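Local coordinates for protein CalE6 (Micromonospora echinospora, PDB 4U1T) that belongs to the Cys/Met metabolism family of pyridoxal-phosphate-dependent enzymes, built here as an assembly of four identical subunits, at residues 26-31 with 51-56; 91-96 with 137-142; 175-180 with 245-250; 313-318 with 374-379; 332-337 with 354-359. All coordinates share one frame; numbering follows the deposited sequence.

From the N terminus, contact 1 closes a loop without helix or strand, joining 26-31 to the start of helix 52-63. Contact 2 follows separately, pairing strands 92-96 and 137-143 inside the seven-stranded sheet, with helices 101-111 and 125-131 and strand 116-120 between them. Contact 3 then brings the short helix 177-180 back to the start of helix 247-267, so it links the chain just after strand 168-172 of the large sheet to the long helix leading to the C-terminal part. Contact 4 closes the last loop, from the end of helix 308-314 to the end of helix 366-377. Contact 5 is nested inside it, and the two touch through F318 and L359; none of the loops cross.

Contact 1: 26-31 with 51-56; sequences PPIHVS and NPTREE
H29, in the loop 26-31, passes T53 in the first turn of helix 52-63 with their CA atoms 5.6 Å apart, and two nearly straight hydrogen bonds hold its peptide groups there. H29 N gives its proton to T53 OG1 (2.8 Å); chi1 of the threonine (-67°) sets OG1 anti to the carbonyl carbon, facing the loop. H29 O accepts from N51 ND2 (2.8 Å), the donor lying 29° out of the carbonyl plane while the oxygen stays close to the amide plane. The imidazole lays one face on P52, whose CB is 3.8 Å from the ring centroid, a CH-pi contact well suited to the compact proline ring; T53 OG1 sits at the ring edge. At the ring edge away from CD2, ND1 is hydrogen-bonded to D23 of the second subunit. One water joins P27 O, T53 OG1 and E56 OE1, while the extended E56 chain brings OE1 alongside P26 CB (3.4 Å). Asparagine suits its place because the amide's two ends do different work. As ND2 fastens the loop, N51 OD1 accepts from R54 N (3.0 Å), the classic N-cap of an alpha-helix, here beside a subunit interface.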
# COMPACT_ATOMS: atom_id res chain seq x y z
N PRO B 26 8.90 3.86 11.37
CA PRO B 26 9.94 3.25 10.52
C PRO B 26 9.48 3.09 9.07
O PRO B 26 8.31 2.77 8.83
CB PRO B 26 10.16 1.87 11.18
CG PRO B 26 9.73 2.07 12.62
CD PRO B 26 8.54 3.01 12.52
N PRO B 27 10.38 3.31 8.10
CA PRO B 27 9.98 3.20 6.70
C PRO B 27 9.68 1.76 6.33
O PRO B 27 10.16 0.84 7.00
CB PRO B 27 11.19 3.75 5.94
CG PRO B 27 12.35 3.54 6.86
CD PRO B 27 11.80 3.69 8.26
N ILE B 28 8.88 1.56 5.29
CA ILE B 28 8.43 0.22 4.89
C ILE B 28 9.46 -0.41 3.96
O ILE B 28 9.69 0.11 2.87
CB ILE B 28 7.06 0.25 4.18
CG1 ILE B 28 6.05 1.07 4.99
CG2 ILE B 28 6.53 -1.18 3.93
CD1 ILE B 28 4.70 1.27 4.27
N HIS B 29 10.08 -1.50 4.40
CA HIS B 29 11.13 -2.15 3.60
C HIS B 29 10.53 -3.13 2.61
O HIS B 29 10.27 -4.28 2.94
CB HIS B 29 12.13 -2.86 4.52
CG HIS B 29 12.97 -1.90 5.31
ND1 HIS B 29 14.22 -1.51 4.90
CD2 HIS B 29 12.70 -1.21 6.44
CE1 HIS B 29 14.71 -0.63 5.77
NE2 HIS B 29 13.80 -0.44 6.72
N VAL B 30 10.34 -2.68 1.38
CA VAL B 30 9.72 -3.54 0.37
C VAL B 30 10.74 -4.34 -0.44
O VAL B 30 10.39 -5.34 -1.08
CB VAL B 30 8.83 -2.70 -0.57
CG1 VAL B 30 7.64 -2.13 0.20
CG2 VAL B 30 9.63 -1.58 -1.24
N SER B 31 12.00 -3.93 -0.41
CA SER B 31 13.01 -4.55 -1.27
C SER B 31 13.14 -6.05 -1.00
O SER B 31 13.21 -6.47 0.15
CB SER B 31 14.37 -3.87 -1.09
OG SER B 31 15.28 -4.28 -2.09
N ASN B 51 13.94 -9.39 6.60
CA ASN B 51 13.27 -8.13 6.26
C ASN B 51 13.06 -7.28 7.51
O ASN B 51 12.40 -7.72 8.45
CB ASN B 51 11.94 -8.42 5.56
CG ASN B 51 11.18 -7.16 5.22
OD1 ASN B 51 10.51 -6.58 6.07
ND2 ASN B 51 11.32 -6.70 3.98
N PRO B 52 13.60 -6.05 7.52
CA PRO B 52 13.53 -5.23 8.75
C PRO B 52 12.10 -4.88 9.20
O PRO B 52 11.82 -4.81 10.40
CB PRO B 52 14.29 -3.95 8.35
CG PRO B 52 15.22 -4.38 7.22
CD PRO B 52 14.41 -5.42 6.46
N THR B 53 11.19 -4.67 8.26
CA THR B 53 9.83 -4.31 8.65
C THR B 53 9.18 -5.50 9.36
O THR B 53 8.52 -5.36 10.41
CB THR B 53 9.00 -3.88 7.41
OG1 THR B 53 9.54 -2.65 6.89
CG2 THR B 53 7.55 -3.66 7.78
N ARG B 54 9.40 -6.68 8.81
CA ARG B 54 8.90 -7.90 9.42
C ARG B 54 9.53 -8.11 10.80
O ARG B 54 8.84 -8.50 11.76
CB ARG B 54 9.20 -9.08 8.50
CG ARG B 54 8.58 -10.37 8.92
CD ARG B 54 8.69 -11.40 7.80
NE ARG B 54 10.06 -11.86 7.64
CZ ARG B 54 10.68 -11.98 6.47
NH1 ARG B 54 10.06 -11.66 5.34
NH2 ARG B 54 11.93 -12.44 6.44
N GLU B 55 10.83 -7.87 10.91
CA GLU B 55 11.52 -8.04 12.19
C GLU B 55 11.00 -7.07 13.26
O GLU B 55 10.94 -7.41 14.44
CB GLU B 55 13.03 -7.85 12.01
CG GLU B 55 13.64 -9.00 11.20
CD GLU B 55 14.97 -8.63 10.55
OE1 GLU B 55 15.51 -7.54 10.83
OE2 GLU B 55 15.45 -9.45 9.74
N GLU B 56 10.65 -5.85 12.84
CA GLU B 56 10.14 -4.87 13.79
C GLU B 56 8.80 -5.33 14.36
O GLU B 56 8.57 -5.20 15.56
CB GLU B 56 10.03 -3.49 13.13
CG GLU B 56 11.41 -2.89 12.83
CD GLU B 56 11.38 -1.90 11.67
OE1 GLU B 56 10.27 -1.50 11.26
OE2 GLU B 56 12.46 -1.52 11.16
O HOH W 1 9.73 -0.87 8.87
O HOH W 2 13.40 0.31 9.63
O HOH W 3 12.07 -8.15 1.71

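Contact 2: 91-96 with 137-142; sequences QCVVST and LALVWI
C92 O is gripped by two successive amides of the neighbouring strand: A138 N donates at 2.9 Å, and L139 N adds a weak bond at 3.4 Å. This double grip marks a beta bulge, for the register slips by one residue between the pairs C92 with L137 and V93 with L139. Beyond it V93 pairs with L139 and V94 with V140 in parallel register. V94 uses both of its peptide atoms, its N donating to L139 O (2.9 Å) and its O accepting from W141 N (2.7 Å). The short strand axes run 4.7 Å apart and only 11° from parallel, as expected in the central seven-stranded mixed sheet of a fold-type-I PLP enzyme, where 137-143 lies between 92-96 and 168-172. Small branched side chains suit such a buried strand. On the face of C92 and V94, V94 CG2 meets L137 CD1 at 3.6 Å, the leucine CG being anti to its backbone N (chi1 -179°) and its branch reaching across. On the opposite face V93 and L139 run alongside each other in one direction, with V93 CG2 4.2 Å from L139 CB. W141 starts beside S95, their CB atoms 3.8 Å apart, but its indole leads away to meet F107 edge-to-face and to pack on helix 76-84.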
# COMPACT_ATOMS: atom_id res chain seq x y z
N GLN B 91 4.75 -39.61 16.41
CA GLN B 91 4.53 -38.85 17.64
C GLN B 91 3.06 -38.44 17.78
O GLN B 91 2.28 -38.56 16.83
CB GLN B 91 5.44 -37.63 17.69
CG GLN B 91 6.89 -38.02 17.82
CD GLN B 91 7.82 -36.84 17.80
OE1 GLN B 91 7.48 -35.78 17.28
NE2 GLN B 91 9.01 -37.02 18.35
N CYS B 92 2.68 -37.96 18.96
CA CYS B 92 1.28 -37.66 19.23
C CYS B 92 1.03 -36.19 19.56
O CYS B 92 1.78 -35.57 20.32
CB CYS B 92 0.79 -38.54 20.39
SG CYS B 92 -0.94 -38.31 20.81
N VAL B 93 -0.04 -35.64 19.00
CA VAL B 93 -0.55 -34.33 19.40
C VAL B 93 -1.86 -34.56 20.14
O VAL B 93 -2.72 -35.30 19.66
CB VAL B 93 -0.81 -33.42 18.19
CG1 VAL B 93 -1.31 -32.04 18.65
CG2 VAL B 93 0.44 -33.28 17.34
N VAL B 94 -1.99 -33.97 21.32
CA VAL B 94 -3.27 -33.99 22.02
C VAL B 94 -3.93 -32.62 21.92
O VAL B 94 -3.32 -31.59 22.24
CB VAL B 94 -3.12 -34.38 23.52
CG1 VAL B 94 -4.38 -34.01 24.30
CG2 VAL B 94 -2.82 -35.87 23.67
N SER B 95 -5.16 -32.61 21.45
CA SER B 95 -5.90 -31.38 21.33
C SER B 95 -7.31 -31.62 21.82
O SER B 95 -7.69 -32.76 22.08
CB SER B 95 -5.89 -30.86 19.90
OG SER B 95 -6.71 -29.71 19.79
N THR B 96 -8.15 -30.63 21.77
CA THR B 96 -9.53 -30.86 22.01
C THR B 96 -10.36 -30.90 20.76
O THR B 96 -9.95 -30.46 19.72
CB THR B 96 -10.09 -29.81 22.95
OG1 THR B 96 -9.87 -28.52 22.39
CG2 THR B 96 -9.34 -29.90 24.21
N LEU B 137 4.05 -38.44 23.33
CA LEU B 137 3.34 -37.17 23.35
C LEU B 137 4.29 -36.01 23.08
O LEU B 137 5.17 -35.72 23.88
CB LEU B 137 2.63 -36.99 24.70
CG LEU B 137 1.82 -35.70 24.86
CD1 LEU B 137 0.73 -35.61 23.81
CD2 LEU B 137 1.22 -35.61 26.25
N ALA B 138 4.11 -35.35 21.95
CA ALA B 138 5.03 -34.29 21.54
C ALA B 138 4.45 -32.89 21.74
O ALA B 138 5.19 -31.94 21.99
CB ALA B 138 5.42 -34.48 20.07
N LEU B 139 3.14 -32.76 21.65
CA LEU B 139 2.52 -31.44 21.60
C LEU B 139 1.11 -31.47 22.18
O LEU B 139 0.31 -32.33 21.83
CB LEU B 139 2.50 -30.94 20.15
CG LEU B 139 2.00 -29.51 19.90
CD1 LEU B 139 2.88 -28.52 20.64
CD2 LEU B 139 1.96 -29.21 18.39
N VAL B 140 0.83 -30.54 23.09
CA VAL B 140 -0.52 -30.37 23.62
C VAL B 140 -1.05 -29.06 23.09
O VAL B 140 -0.46 -28.00 23.30
CB VAL B 140 -0.56 -30.38 25.16
CG1 VAL B 140 -2.00 -30.24 25.66
CG2 VAL B 140 0.03 -31.68 25.70
N TRP B 141 -2.17 -29.13 22.38
CA TRP B 141 -2.70 -28.00 21.63
C TRP B 141 -3.96 -27.47 22.31
O TRP B 141 -5.00 -28.11 22.26
CB TRP B 141 -3.01 -28.43 20.20
CG TRP B 141 -3.21 -27.29 19.21
CD1 TRP B 141 -4.26 -26.41 19.16
CD2 TRP B 141 -2.35 -26.96 18.11
NE1 TRP B 141 -4.09 -25.53 18.10
CE2 TRP B 141 -2.93 -25.86 17.44
CE3 TRP B 141 -1.15 -27.49 17.62
CZ2 TRP B 141 -2.35 -25.28 16.31
CZ3 TRP B 141 -0.58 -26.92 16.50
CH2 TRP B 141 -1.18 -25.82 15.86
N ILE B 142 -3.84 -26.32 22.96
CA ILE B 142 -4.94 -25.74 23.71
C ILE B 142 -5.52 -24.54 23.01
O ILE B 142 -4.80 -23.60 22.69
CB ILE B 142 -4.49 -25.29 25.13
CG1 ILE B 142 -3.94 -26.47 25.93
CG2 ILE B 142 -5.65 -24.66 25.88
CD1 ILE B 142 -3.32 -26.05 27.27

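Contact 3: 175-180 with 245-250; sequences FASPVL and HTLSLR
An ST turn at S177 leads into a short, weakly bonded helical turn, whose V179 packs on L247 and S248 in the first turn of helix 247-267. S177 OG accepts from V179 N (3.0 Å) and donates to A176 O (2.7 Å), in the carbonyl plane and on a lone pair; a serine hydroxyl can do both at once. V179 and L247 pass one another, pointing opposite ways. The valine branch that meets the leucine is CG2, which stands anti to the carbonyl carbon and beside the backbone N. V179 CG2 presses on L247 CG at 3.5 Å, tighter than usual for two carbons, and also touches L247 CD2 at 3.7 Å. P178 CG adds a looser contact to L247 CD2 (4.3 Å). Helix 6-12 also covers L247 and S248 through L10. With no hydrogen bond crossing between the segments, branched aliphatic groups carry the contact, which implies that fit and exclusion of water, not direction, hold it together.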
# COMPACT_ATOMS: atom_id res chain seq x y z
N PHE B 175 -8.42 -15.74 20.23
CA PHE B 175 -9.67 -15.28 20.83
C PHE B 175 -9.44 -14.19 21.87
O PHE B 175 -10.04 -13.12 21.81
CB PHE B 175 -10.36 -16.50 21.46
CG PHE B 175 -11.70 -16.24 22.08
CD1 PHE B 175 -11.85 -15.37 23.17
CD2 PHE B 175 -12.81 -16.95 21.65
CE1 PHE B 175 -13.07 -15.17 23.76
CE2 PHE B 175 -14.03 -16.76 22.24
CZ PHE B 175 -14.17 -15.87 23.30
N ALA B 176 -8.56 -14.45 22.82
CA ALA B 176 -8.38 -13.51 23.93
C ALA B 176 -7.49 -12.32 23.60
O ALA B 176 -7.72 -11.22 24.10
CB ALA B 176 -7.83 -14.27 25.18
N SER B 177 -6.46 -12.56 22.77
CA SER B 177 -5.35 -11.64 22.50
C SER B 177 -4.46 -11.48 23.73
O SER B 177 -4.87 -11.80 24.84
CB SER B 177 -5.85 -10.25 22.05
OG SER B 177 -5.96 -9.39 23.16
N PRO B 178 -3.22 -11.00 23.53
CA PRO B 178 -2.35 -10.82 24.70
C PRO B 178 -2.82 -9.73 25.65
O PRO B 178 -2.23 -9.61 26.72
CB PRO B 178 -0.98 -10.46 24.08
CG PRO B 178 -1.28 -9.99 22.69
CD PRO B 178 -2.52 -10.72 22.26
N VAL B 179 -3.83 -8.94 25.28
CA VAL B 179 -4.39 -7.96 26.21
C VAL B 179 -5.05 -8.67 27.38
O VAL B 179 -4.99 -8.19 28.51
CB VAL B 179 -5.43 -7.03 25.52
CG1 VAL B 179 -5.94 -5.96 26.48
CG2 VAL B 179 -4.82 -6.35 24.31
N LEU B 180 -5.67 -9.82 27.12
CA LEU B 180 -6.51 -10.49 28.12
C LEU B 180 -5.89 -11.76 28.68
O LEU B 180 -6.26 -12.22 29.76
CB LEU B 180 -7.88 -10.82 27.52
CG LEU B 180 -8.64 -9.63 26.94
CD1 LEU B 180 -10.02 -10.08 26.45
CD2 LEU B 180 -8.77 -8.56 28.01
N HIS B 245 -1.03 -0.74 17.38
CA HIS B 245 -0.99 0.42 18.27
C HIS B 245 -2.23 0.55 19.18
O HIS B 245 -2.12 0.89 20.36
CB HIS B 245 -0.85 1.74 17.48
CG HIS B 245 0.48 1.92 16.83
ND1 HIS B 245 1.64 2.12 17.55
CD2 HIS B 245 0.83 1.98 15.52
CE1 HIS B 245 2.65 2.27 16.71
NE2 HIS B 245 2.20 2.18 15.48
N THR B 246 -3.40 0.31 18.61
CA THR B 246 -4.66 0.55 19.32
C THR B 246 -5.26 -0.73 19.92
O THR B 246 -6.42 -0.73 20.31
CB THR B 246 -5.69 1.21 18.39
OG1 THR B 246 -5.88 0.40 17.22
CG2 THR B 246 -5.21 2.62 17.98
N LEU B 247 -4.49 -1.82 19.98
CA LEU B 247 -5.02 -3.12 20.42
C LEU B 247 -5.67 -3.06 21.81
O LEU B 247 -6.77 -3.58 22.00
CB LEU B 247 -3.92 -4.20 20.41
CG LEU B 247 -4.34 -5.59 20.94
CD1 LEU B 247 -5.45 -6.20 20.07
CD2 LEU B 247 -3.15 -6.55 21.02
N SER B 248 -5.01 -2.47 22.80
CA SER B 248 -5.60 -2.47 24.13
C SER B 248 -6.82 -1.54 24.18
O SER B 248 -7.81 -1.88 24.82
CB SER B 248 -4.57 -2.07 25.21
OG SER B 248 -4.13 -0.74 25.04
N LEU B 249 -6.76 -0.41 23.48
CA LEU B 249 -7.94 0.47 23.38
C LEU B 249 -9.15 -0.27 22.81
O LEU B 249 -10.24 -0.20 23.37
CB LEU B 249 -7.64 1.70 22.52
CG LEU B 249 -6.61 2.65 23.13
CD1 LEU B 249 -6.32 3.83 22.21
CD2 LEU B 249 -7.09 3.12 24.49
N ARG B 250 -8.94 -0.97 21.70
CA ARG B 250 -10.02 -1.65 21.02
C ARG B 250 -10.57 -2.79 21.87
O ARG B 250 -11.77 -2.88 22.08
CB ARG B 250 -9.55 -2.17 19.65
CG ARG B 250 -9.26 -1.03 18.64
CD ARG B 250 -8.83 -1.55 17.25
NE ARG B 250 -7.43 -2.03 17.20
CZ ARG B 250 -7.08 -3.31 17.24
NH1 ARG B 250 -7.99 -4.26 17.38
NH2 ARG B 250 -5.80 -3.65 17.17

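Contact 4: 313-318 with 374-379; sequences DRFTLF and SRALAG
R314 leans on A376 from the root of its side chain to the tip. Its CB packs against A376 CA (3.9 Å) at the last turn of helix 366-377. CD then passes 3.9 Å from A376 O, and a bend at the third torsion (chi3 -66°) turns the guanidinium side-on to that oxygen. NE donates to A376 O at 2.8 Å, in the carbonyl plane on a lone pair, and NH2 donates to the same oxygen at 3.0 Å, nearly along the C=O direction. Both bonds lie close to the guanidinium plane, so the group meets the oxygen edge-on; NE-H and an NH2 hydrogen converge on one atom, which leaves the NH2 bond bent. The next residue, F315, presents a ring face to A376 CB, which stands 3.6 Å above the centre and 5° off the normal; alanine is small enough to let the ring come this close. At the outer edge T316 OG1 accepts from R375 NH1 (2.9 Å), the hydroxyl tilted from the guanidinium plane, and D372 makes a salt bridge to that same nitrogen. D372 also binds the backbone N atoms of T316, L317 and F318, while Y303 OH reaches L377 O. A378 leaves the helix with positive phi. A cationic side chain gripping a carbonyl in the last turn, where helical bonding runs out, is typical of a helix C-terminus.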
# COMPACT_ATOMS: atom_id res chain seq x y z
N ASP B 313 -30.92 -12.12 8.67
CA ASP B 313 -31.41 -11.14 7.68
C ASP B 313 -31.90 -9.83 8.32
O ASP B 313 -32.01 -8.83 7.63
CB ASP B 313 -32.58 -11.72 6.88
CG ASP B 313 -32.16 -12.71 5.81
OD1 ASP B 313 -30.97 -12.72 5.41
OD2 ASP B 313 -33.04 -13.49 5.36
N ARG B 314 -32.21 -9.85 9.62
CA ARG B 314 -32.79 -8.66 10.25
C ARG B 314 -31.78 -7.67 10.86
O ARG B 314 -32.16 -6.55 11.22
CB ARG B 314 -33.79 -9.06 11.33
CG ARG B 314 -35.03 -9.76 10.76
CD ARG B 314 -36.16 -9.86 11.77
NE ARG B 314 -35.84 -10.72 12.91
CZ ARG B 314 -36.11 -12.02 12.95
NH1 ARG B 314 -36.64 -12.62 11.89
NH2 ARG B 314 -35.82 -12.72 14.04
N PHE B 315 -30.53 -8.09 11.02
CA PHE B 315 -29.50 -7.16 11.51
C PHE B 315 -29.22 -6.06 10.49
O PHE B 315 -29.13 -6.33 9.30
CB PHE B 315 -28.19 -7.89 11.81
CG PHE B 315 -28.24 -8.74 13.05
CD1 PHE B 315 -28.00 -8.18 14.29
CD2 PHE B 315 -28.53 -10.09 12.97
CE1 PHE B 315 -28.04 -8.95 15.44
CE2 PHE B 315 -28.57 -10.86 14.11
CZ PHE B 315 -28.33 -10.29 15.35
N THR B 316 -29.09 -4.81 10.95
CA THR B 316 -28.75 -3.72 10.03
C THR B 316 -27.44 -3.02 10.41
O THR B 316 -26.98 -2.13 9.68
CB THR B 316 -29.87 -2.67 9.95
OG1 THR B 316 -30.15 -2.17 11.26
CG2 THR B 316 -31.16 -3.29 9.39
N LEU B 317 -26.83 -3.41 11.53
CA LEU B 317 -25.56 -2.80 11.93
C LEU B 317 -24.47 -3.87 12.04
O LEU B 317 -23.39 -3.73 11.45
CB LEU B 317 -25.70 -2.05 13.26
CG LEU B 317 -24.44 -1.31 13.75
CD1 LEU B 317 -23.87 -0.38 12.67
CD2 LEU B 317 -24.75 -0.52 15.01
N PHE B 318 -24.75 -4.93 12.80
CA PHE B 318 -23.93 -6.14 12.75
C PHE B 318 -23.85 -6.61 11.30
O PHE B 318 -24.86 -6.60 10.59
CB PHE B 318 -24.50 -7.28 13.60
CG PHE B 318 -24.29 -7.14 15.09
CD1 PHE B 318 -25.17 -6.37 15.86
CD2 PHE B 318 -23.26 -7.82 15.72
CE1 PHE B 318 -24.99 -6.27 17.24
CE2 PHE B 318 -23.07 -7.74 17.12
CZ PHE B 318 -23.94 -6.95 17.88
N SER B 374 -31.63 -6.02 19.60
CA SER B 374 -33.03 -6.13 20.04
C SER B 374 -34.00 -6.14 18.86
O SER B 374 -34.96 -6.91 18.83
CB SER B 374 -33.39 -4.98 20.98
OG SER B 374 -32.70 -5.12 22.21
N ARG B 375 -33.74 -5.27 17.89
CA ARG B 375 -34.55 -5.19 16.68
C ARG B 375 -34.53 -6.54 15.95
O ARG B 375 -35.57 -7.05 15.54
CB ARG B 375 -34.02 -4.08 15.77
CG ARG B 375 -35.05 -3.36 14.93
CD ARG B 375 -34.50 -2.01 14.43
NE ARG B 375 -33.09 -2.07 13.99
CZ ARG B 375 -32.12 -1.28 14.45
NH1 ARG B 375 -30.88 -1.41 13.99
NH2 ARG B 375 -32.38 -0.36 15.37
N ALA B 376 -33.35 -7.12 15.80
CA ALA B 376 -33.20 -8.41 15.13
C ALA B 376 -33.87 -9.54 15.91
O ALA B 376 -34.57 -10.38 15.34
CB ALA B 376 -31.73 -8.71 14.88
N LEU B 377 -33.69 -9.55 17.23
CA LEU B 377 -34.29 -10.61 18.05
C LEU B 377 -35.80 -10.59 17.95
O LEU B 377 -36.44 -11.65 17.96
CB LEU B 377 -33.86 -10.48 19.53
CG LEU B 377 -32.39 -10.75 19.86
CD1 LEU B 377 -32.06 -10.31 21.28
CD2 LEU B 377 -32.07 -12.22 19.67
N ALA B 378 -36.36 -9.39 17.88
CA ALA B 378 -37.81 -9.21 17.76
C ALA B 378 -38.60 -9.98 18.81
O ALA B 378 -39.60 -10.63 18.50
CB ALA B 378 -38.27 -9.61 16.36
N GLY B 379 -38.14 -9.92 20.06
CA GLY B 379 -38.75 -10.67 21.14
C GLY B 379 -40.18 -10.26 21.49
O GLY B 379 -40.61 -9.15 21.17

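Contact 5: 332-337 with 354-359. With SO4 (sulfate ion), chain J.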
# COMPACT_ATOMS: atom_id res chain seq x y z
N GLU B 332 -22.79 -14.45 13.20
CA GLU B 332 -22.88 -15.64 12.37
C GLU B 332 -23.68 -16.73 13.06
O GLU B 332 -23.86 -16.71 14.28
CB GLU B 332 -21.51 -16.18 12.03
CG GLU B 332 -20.75 -16.65 13.25
CD GLU B 332 -20.17 -18.02 13.07
OE1 GLU B 332 -20.23 -18.55 11.94
OE2 GLU B 332 -19.64 -18.57 14.06
N CYS B 333 -24.14 -17.68 12.26
CA CYS B 333 -24.77 -18.89 12.77
C CYS B 333 -23.88 -20.08 12.41
O CYS B 333 -23.82 -20.48 11.25
CB CYS B 333 -26.18 -19.06 12.20
SG CYS B 333 -26.99 -20.59 12.67
N PRO B 334 -23.17 -20.62 13.40
CA PRO B 334 -22.19 -21.68 13.14
C PRO B 334 -22.75 -22.84 12.32
O PRO B 334 -22.08 -23.29 11.39
CB PRO B 334 -21.81 -22.14 14.55
CG PRO B 334 -21.95 -20.90 15.38
CD PRO B 334 -23.13 -20.15 14.80
N ALA B 335 -23.96 -23.28 12.61
CA ALA B 335 -24.54 -24.39 11.87
C ALA B 335 -24.72 -24.07 10.38
O ALA B 335 -24.61 -24.96 9.53
CB ALA B 335 -25.87 -24.80 12.48
N LEU B 336 -24.98 -22.81 10.06
CA LEU B 336 -25.17 -22.37 8.68
C LEU B 336 -23.87 -21.89 8.03
O LEU B 336 -23.75 -21.86 6.81
CB LEU B 336 -26.21 -21.25 8.62
CG LEU B 336 -27.62 -21.63 9.07
CD1 LEU B 336 -28.51 -20.41 9.08
CD2 LEU B 336 -28.20 -22.69 8.13
N MET B 337 -22.90 -21.51 8.85
CA MET B 337 -21.71 -20.86 8.30
C MET B 337 -20.41 -21.59 8.73
O MET B 337 -20.02 -22.55 8.07
CB MET B 337 -21.72 -19.37 8.68
CG MET B 337 -22.97 -18.64 8.10
SD MET B 337 -23.43 -17.06 8.86
CE MET B 337 -21.97 -16.08 8.44
N GLU B 354 -28.79 -25.88 15.91
CA GLU B 354 -29.16 -25.16 14.69
C GLU B 354 -29.42 -23.67 14.93
O GLU B 354 -29.28 -22.86 14.01
CB GLU B 354 -30.39 -25.80 14.05
CG GLU B 354 -30.17 -27.20 13.51
CD GLU B 354 -29.07 -27.24 12.46
OE1 GLU B 354 -29.14 -26.45 11.49
OE2 GLU B 354 -28.14 -28.06 12.60
N SER B 355 -29.81 -23.31 16.15
CA SER B 355 -30.18 -21.92 16.43
C SER B 355 -29.14 -21.21 17.31
O SER B 355 -29.39 -20.13 17.87
CB SER B 355 -31.56 -21.87 17.09
OG SER B 355 -32.58 -21.96 16.10
N LEU B 356 -27.96 -21.81 17.43
CA LEU B 356 -26.87 -21.13 18.11
C LEU B 356 -26.34 -19.98 17.25
O LEU B 356 -26.05 -20.15 16.07
CB LEU B 356 -25.73 -22.09 18.43
CG LEU B 356 -24.58 -21.41 19.20
CD1 LEU B 356 -25.00 -21.06 20.63
CD2 LEU B 356 -23.33 -22.28 19.19
N ILE B 357 -26.24 -18.80 17.87
CA ILE B 357 -25.79 -17.58 17.19
C ILE B 357 -24.53 -17.07 17.88
O ILE B 357 -24.46 -17.10 19.11
CB ILE B 357 -26.88 -16.48 17.23
CG1 ILE B 357 -28.22 -17.01 16.69
CG2 ILE B 357 -26.41 -15.22 16.49
CD1 ILE B 357 -28.19 -17.43 15.21
N ARG B 358 -23.53 -16.63 17.11
CA ARG B 358 -22.31 -16.04 17.69
C ARG B 358 -22.11 -14.58 17.30
O ARG B 358 -22.23 -14.22 16.12
CB ARG B 358 -21.07 -16.83 17.27
CG ARG B 358 -19.79 -16.37 17.98
CD ARG B 358 -18.54 -16.97 17.36
NE ARG B 358 -18.20 -16.34 16.08
CZ ARG B 358 -17.23 -16.77 15.27
NH1 ARG B 358 -16.53 -17.85 15.59
NH2 ARG B 358 -16.98 -16.14 14.13
N LEU B 359 -21.80 -13.75 18.30
CA LEU B 359 -21.49 -12.34 18.08
C LEU B 359 -20.02 -12.05 18.30
O LEU B 359 -19.43 -12.52 19.27
CB LEU B 359 -22.30 -11.44 19.03
CG LEU B 359 -23.81 -11.61 19.04
CD1 LEU B 359 -24.42 -10.70 20.12
CD2 LEU B 359 -24.41 -11.31 17.67
S SO4 J . -14.27 -17.89 12.59
O1 SO4 J . -14.30 -18.97 11.59
O2 SO4 J . -14.36 -18.49 13.92
O3 SO4 J . -13.05 -17.11 12.43
O4 SO4 J . -15.42 -17.00 12.39
O HOH W 4 -25.46 -22.66 15.15
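E332 sets its carboxylate over the flat guanidinium of R358, with OE2 3.2 Å above the plane and over its centre. The planes of the two groups are 45° apart; because OE2 sits above the guanidinium, no N-H points at it, and the salt bridge (E332 OE2 to R358 NE, 3.3 Å) works through charge alone. That leaves the arginine's edge for a sulfate ion, probably from the crystallisation liquor: R358 NH1 donates to O2 at 2.8 Å, while NH2 to O4 is modelled at 2.5 Å, so short that its exact length is doubtful. N147 OD1 takes another hydrogen bond from NH1, and S323 N also binds the sulfate. The glutamate reaches the guanidinium face because its CG stands between the backbone N and carbonyl carbon (chi1 64°) and the chain bends at the next bond; T338 OG1 fixes its OE1. Beneath, E332 and R358 form an antiparallel hydrogen-bonded pair, R358 N to E332 O at 2.9 Å and E332 N to R358 O at 3.0 Å. Further along, C333 CB meets I357 CD1 at 4.0 Å, both apolar and buried, and one water bridges A335 N and L356 O where the chains diverge. Strand 356-360 lies between 298-303 and 330-332 in the five-stranded sheet, and helix 308-314 packs on C333 and I357.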